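Local coordinates for uncharacterized protein DUF1185 (Bordetella bronchiseptica RB50, PDB 3BYQ) that is of unknown function but adopts a variant of the Bacillus chorismate mutase fold and may act in amino-acid metabolism, at residues 53-66 with 97-109. Residues are numbered along the deposited sequence; the frame is centred on the assembly and turned at random. Where two conformers were deposited one is given.
With EDO (1,2-ethanediol), chain Q; EDO (1,2-ethanediol), chain C.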
loop_
_atom_site.group_PDB
_atom_site.type_symbol
_atom_site.label_atom_id
_atom_site.label_comp_id
_atom_site.label_asym_id
_atom_site.label_seq_id
_atom_site.Cartn_x
_atom_site.Cartn_y
_atom_site.Cartn_z
ATOM N N PHE B 53 -6.821 32.477 -0.482
ATOM C CA PHE B 53 -7.017 31.134 0.087
ATOM C C PHE B 53 -6.087 30.947 1.286
ATOM O O PHE B 53 -6.508 30.549 2.380
ATOM C CB PHE B 53 -6.763 30.101 -1.022
ATOM C CG PHE B 53 -7.020 28.654 -0.635
ATOM C CD1 PHE B 53 -8.200 28.264 -0.025
ATOM C CD2 PHE B 53 -6.135 27.677 -1.024
ATOM C CE1 PHE B 53 -8.456 26.925 0.256
ATOM C CE2 PHE B 53 -6.375 26.349 -0.733
ATOM C CZ PHE B 53 -7.562 25.966 -0.101
HETATM N N MSE B 54 -4.834 31.306 1.102
HETATM C CA MSE B 54 -3.833 31.184 2.175
HETATM C C MSE B 54 -4.232 32.003 3.390
HETATM O O MSE B 54 -4.087 31.569 4.536
HETATM C CB MSE B 54 -2.449 31.579 1.687
HETATM C CG MSE B 54 -1.369 31.246 2.647
HETATM SE SE MSE B 54 0.383 31.440 1.895
HETATM C CE MSE B 54 0.444 33.349 1.804
ATOM N N ALA B 55 -4.770 33.191 3.129
ATOM C CA ALA B 55 -5.219 34.094 4.198
ATOM C C ALA B 55 -6.379 33.515 4.986
ATOM O O ALA B 55 -6.365 33.500 6.234
ATOM C CB ALA B 55 -5.617 35.468 3.624
ATOM N N GLU B 56 -7.374 33.005 4.280
ATOM C CA GLU B 56 -8.539 32.443 4.958
ATOM C C GLU B 56 -8.226 31.168 5.756
ATOM O O GLU B 56 -8.798 30.933 6.816
ATOM C CB GLU B 56 -9.703 32.184 4.021
ATOM C CG GLU B 56 -10.985 32.018 4.832
ATOM C CD GLU B 56 -12.199 31.657 4.014
ATOM O OE1 GLU B 56 -12.154 31.809 2.759
ATOM O OE2 GLU B 56 -13.199 31.239 4.672
ATOM N N LEU B 57 -7.279 30.388 5.250
ATOM C CA LEU B 57 -6.869 29.134 5.888
ATOM C C LEU B 57 -6.266 29.320 7.268
ATOM O O LEU B 57 -6.204 28.380 8.046
ATOM C CB LEU B 57 -5.929 28.332 4.980
ATOM C CG LEU B 57 -6.635 27.623 3.816
ATOM C CD1 LEU B 57 -5.588 27.239 2.732
ATOM C CD2 LEU B 57 -7.465 26.414 4.305
ATOM N N ARG B 58 -5.860 30.539 7.593
ATOM C CA ARG B 58 -5.320 30.777 8.929
ATOM C C ARG B 58 -6.344 30.369 9.987
ATOM O O ARG B 58 -5.972 29.817 11.007
ATOM C CB ARG B 58 -4.890 32.235 9.097
ATOM C CG ARG B 58 -4.021 32.513 10.309
ATOM C CD ARG B 58 -2.560 32.161 10.066
ATOM N NE ARG B 58 -1.968 33.009 9.035
ATOM C CZ ARG B 58 -1.589 34.271 9.231
ATOM N NH1 ARG B 58 -1.631 34.828 10.428
ATOM N NH2 ARG B 58 -1.092 34.965 8.225
ATOM N N SER B 59 -7.624 30.601 9.694
ATOM C CA SER B 59 -8.706 30.250 10.638
ATOM C C SER B 59 -8.809 28.741 10.849
ATOM O O SER B 59 -9.162 28.277 11.930
ATOM C CB SER B 59 -10.066 30.808 10.207
ATOM O OG SER B 59 -10.455 30.304 8.950
ATOM N N LEU B 60 -8.529 27.995 9.805
ATOM C CA LEU B 60 -8.513 26.524 9.888
ATOM C C LEU B 60 -7.338 26.104 10.779
ATOM O O LEU B 60 -7.460 25.201 11.591
ATOM C CB LEU B 60 -8.369 25.906 8.504
ATOM C CG LEU B 60 -8.447 24.377 8.471
ATOM C CD1 LEU B 60 -9.832 23.897 8.942
ATOM C CD2 LEU B 60 -8.117 23.835 7.056
ATOM N N GLY B 61 -6.189 26.755 10.577
ATOM C CA GLY B 61 -4.998 26.530 11.413
ATOM C C GLY B 61 -5.356 26.727 12.878
ATOM O O GLY B 61 -5.036 25.905 13.757
ATOM N N THR B 62 -6.045 27.827 13.161
ATOM C CA THR B 62 -6.431 28.142 14.553
ATOM C C THR B 62 -7.361 27.082 15.132
ATOM O O THR B 62 -7.191 26.633 16.250
ATOM C CB THR B 62 -7.054 29.545 14.649
ATOM O OG1 THR B 62 -6.091 30.486 14.160
ATOM C CG2 THR B 62 -7.456 29.881 16.091
ATOM N N LEU B 63 -8.309 26.657 14.331
ATOM C CA LEU B 63 -9.260 25.649 14.764
ATOM C C LEU B 63 -8.552 24.354 15.202
ATOM O O LEU B 63 -8.811 23.774 16.280
ATOM C CB LEU B 63 -10.227 25.337 13.605
ATOM C CG LEU B 63 -11.323 24.313 13.928
ATOM C CD1 LEU B 63 -12.386 24.874 14.917
ATOM C CD2 LEU B 63 -11.929 23.790 12.622
ATOM N N LEU B 64 -7.675 23.880 14.338
ATOM C CA LEU B 64 -6.972 22.594 14.564
ATOM C C LEU B 64 -5.976 22.704 15.701
ATOM O O LEU B 64 -5.843 21.793 16.523
ATOM C CB LEU B 64 -6.272 22.111 13.284
ATOM C CG LEU B 64 -7.195 21.927 12.060
ATOM C CD1 LEU B 64 -6.419 21.318 10.865
ATOM C CD2 LEU B 64 -8.413 21.128 12.333
ATOM N N ALA B 65 -5.285 23.833 15.756
ATOM C CA ALA B 65 -4.272 24.029 16.803
ATOM C C ALA B 65 -4.963 24.085 18.152
ATOM O O ALA B 65 -4.491 23.536 19.117
ATOM C CB ALA B 65 -3.413 25.318 16.548
ATOM N N THR B 66 -6.085 24.774 18.201
ATOM C CA THR B 66 -6.871 24.883 19.460
ATOM C C THR B 66 -7.336 23.519 19.935
ATOM O O THR B 66 -7.265 23.192 21.119
ATOM C CB THR B 66 -8.057 25.858 19.306
ATOM O OG1 THR B 66 -7.528 27.148 18.939
ATOM C CG2 THR B 66 -8.831 25.988 20.583
ATOM N N VAL B 97 0.370 26.437 0.769
ATOM C CA VAL B 97 -0.303 27.508 1.513
ATOM C C VAL B 97 -0.330 27.256 3.049
ATOM O O VAL B 97 -0.434 28.203 3.841
ATOM C CB VAL B 97 -1.777 27.716 1.062
ATOM C CG1 VAL B 97 -1.847 28.284 -0.355
ATOM C CG2 VAL B 97 -2.598 26.418 1.202
ATOM N N TRP B 98 -0.213 25.993 3.434
ATOM C CA TRP B 98 -0.289 25.586 4.846
ATOM C C TRP B 98 0.964 25.944 5.662
ATOM O O TRP B 98 0.916 25.983 6.866
ATOM C CB TRP B 98 -0.574 24.102 4.913
ATOM C CG TRP B 98 -1.119 23.588 6.250
ATOM C CD1 TRP B 98 -0.562 22.619 7.043
ATOM C CD2 TRP B 98 -2.309 24.009 6.904
ATOM N NE1 TRP B 98 -1.358 22.411 8.159
ATOM C CE2 TRP B 98 -2.425 23.257 8.102
ATOM C CE3 TRP B 98 -3.304 24.933 6.596
ATOM C CZ2 TRP B 98 -3.501 23.387 8.953
ATOM C CZ3 TRP B 98 -4.339 25.073 7.436
ATOM C CH2 TRP B 98 -4.430 24.322 8.628
ATOM N N HIS B 99 2.087 26.185 4.995
ATOM C CA HIS B 99 3.289 26.596 5.718
ATOM C C HIS B 99 2.981 27.830 6.562
ATOM O O HIS B 99 3.240 27.841 7.764
ATOM C CB HIS B 99 4.451 26.826 4.771
ATOM C CG HIS B 99 5.022 25.562 4.206
ATOM N ND1 HIS B 99 5.858 24.737 4.932
ATOM C CD2 HIS B 99 4.919 25.007 2.970
ATOM C CE1 HIS B 99 6.204 23.702 4.184
ATOM N NE2 HIS B 99 5.664 23.845 2.988
ATOM N N GLU B 100 2.387 28.842 5.928
ATOM C CA GLU B 100 2.013 30.048 6.637
ATOM C C GLU B 100 0.723 29.837 7.418
ATOM O O GLU B 100 0.676 30.096 8.612
ATOM C CB GLU B 100 1.859 31.239 5.720
ATOM C CG GLU B 100 1.469 32.494 6.478
ATOM C CD GLU B 100 1.136 33.619 5.577
ATOM O OE1 GLU B 100 2.075 34.149 4.983
ATOM O OE2 GLU B 100 -0.054 33.960 5.465
ATOM N N ALA B 101 -0.299 29.290 6.766
ATOM C CA ALA B 101 -1.623 29.182 7.393
ATOM C C ALA B 101 -1.626 28.295 8.620
ATOM O O ALA B 101 -2.187 28.671 9.644
ATOM C CB ALA B 101 -2.705 28.730 6.391
ATOM N N GLY B 102 -0.962 27.152 8.530
ATOM C CA GLY B 102 -0.903 26.213 9.663
ATOM C C GLY B 102 0.148 26.603 10.675
ATOM O O GLY B 102 -0.097 26.625 11.863
ATOM N N GLY B 103 1.322 26.960 10.179
ATOM C CA GLY B 103 2.454 27.284 11.026
ATOM C C GLY B 103 2.221 28.497 11.880
ATOM O O GLY B 103 2.369 28.453 13.097
ATOM N N TRP B 104 1.800 29.573 11.256
ATOM C CA TRP B 104 1.605 30.843 11.988
ATOM C C TRP B 104 0.455 30.753 12.952
ATOM O O TRP B 104 0.532 31.210 14.099
ATOM C CB TRP B 104 1.457 32.008 11.023
ATOM C CG TRP B 104 2.724 32.263 10.230
ATOM C CD1 TRP B 104 3.782 31.395 10.020
ATOM C CD2 TRP B 104 3.005 33.425 9.450
ATOM N NE1 TRP B 104 4.716 31.989 9.194
ATOM C CE2 TRP B 104 4.260 33.226 8.831
ATOM C CE3 TRP B 104 2.317 34.617 9.219
ATOM C CZ2 TRP B 104 4.830 34.167 7.982
ATOM C CZ3 TRP B 104 2.887 35.550 8.393
ATOM C CH2 TRP B 104 4.138 35.322 7.786
ATOM N N ALA B 105 -0.623 30.131 12.516
ATOM C CA ALA B 105 -1.774 29.937 13.403
ATOM C C ALA B 105 -1.388 29.145 14.629
ATOM O O ALA B 105 -1.738 29.493 15.758
ATOM C CB ALA B 105 -2.950 29.257 12.658
HETATM N N MSE B 106 -0.671 28.052 14.420
HETATM C CA MSE B 106 -0.282 27.205 15.542
HETATM C C MSE B 106 0.665 27.935 16.479
HETATM O O MSE B 106 0.498 27.928 17.701
HETATM C CB MSE B 106 0.306 25.873 15.051
HETATM C CG MSE B 106 0.760 24.996 16.198
HETATM SE SE MSE B 106 0.932 23.183 15.756
HETATM C CE MSE B 106 2.152 23.409 14.362
ATOM N N ARG B 107 1.663 28.593 15.917
ATOM C CA ARG B 107 2.586 29.329 16.750
ATOM C C ARG B 107 1.868 30.396 17.562
ATOM O O ARG B 107 2.169 30.582 18.748
ATOM C CB ARG B 107 3.758 29.861 15.928
ATOM C CG ARG B 107 4.609 28.678 15.515
ATOM C CD ARG B 107 5.642 29.076 14.535
ATOM N NE ARG B 107 6.681 29.852 15.172
ATOM C CZ ARG B 107 7.691 30.378 14.509
ATOM N NH1 ARG B 107 7.765 30.230 13.196
ATOM N NH2 ARG B 107 8.614 31.072 15.145
ATOM N N SER B 108 0.851 31.035 16.981
ATOM C CA SER B 108 0.097 32.057 17.723
ATOM C C SER B 108 -0.725 31.464 18.879
ATOM O O SER B 108 -0.770 32.023 19.968
ATOM C CB SER B 108 -0.787 32.874 16.778
ATOM O OG SER B 108 0.054 33.622 15.898
ATOM N N VAL B 109 -1.336 30.312 18.636
ATOM C CA VAL B 109 -2.094 29.587 19.669
ATOM C C VAL B 109 -1.197 29.204 20.838
ATOM O O VAL B 109 -1.591 29.279 21.989
ATOM C CB VAL B 109 -2.809 28.347 19.093
ATOM C CG1 VAL B 109 -3.215 27.336 20.178
ATOM C CG2 VAL B 109 -3.961 28.814 18.198
HETATM C C1 EDO Q . -4.073 33.731 13.781
HETATM O O1 EDO Q . -5.068 34.366 12.966
HETATM C C2 EDO Q . -2.780 34.530 13.748
HETATM O O2 EDO Q . -1.716 33.753 13.190
HETATM C C1 EDO C . 6.750 29.155 7.450
HETATM O O1 EDO C . 7.068 29.867 8.658
HETATM C C2 EDO C . 6.215 30.096 6.372
HETATM O O2 EDO C . 7.296 30.572 5.576
HETATM O O HOH W 1 -2.096 32.394 6.281
HETATM O O HOH W 2 -3.939 31.321 15.735
#
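Two helices packed side by side on one face of the beta-sheet meet where G61 lies against A101, G102 and A105; the axes of these segments approach to 7.5 Å and cross at -43°. Small residues permit this closeness: with no side chain, G61 brings its CA within 4.5 Å of G102 CA, and the methyl of A105 stands 3.4 Å from T62 N. On the sheet side, W98 is a knob in the hole formed by L57, L60, G61 and L64; its NE1 is hydrogen-bonded to A165 O on strand 161-169, so one indole joins both helices to the sheet of this chorismate-mutase-like fold. G102, a glycine, lays its CA over the centre of one indole face. Towards the start of both segments, L57 CD1 presses on V97 CG2 at 3.5 Å, tighter than usual, and the long, flexible selenomethionine M54 passes V97 (CG to V97 O, 3.4 Å) to carry CE to the E100 carboxylate. R58, bent at chi2 and chi3 (81° and 65°), has W104 CE3 over one guanidinium face; its NH2 donates to E100 OE2 at 3.1 Å, a salt bridge entered from above the carboxylate plane. Water 1 ties M54 O, R58 NE and E100 OE2 together, while E100 OE1 pairs with R143 of a second subunit.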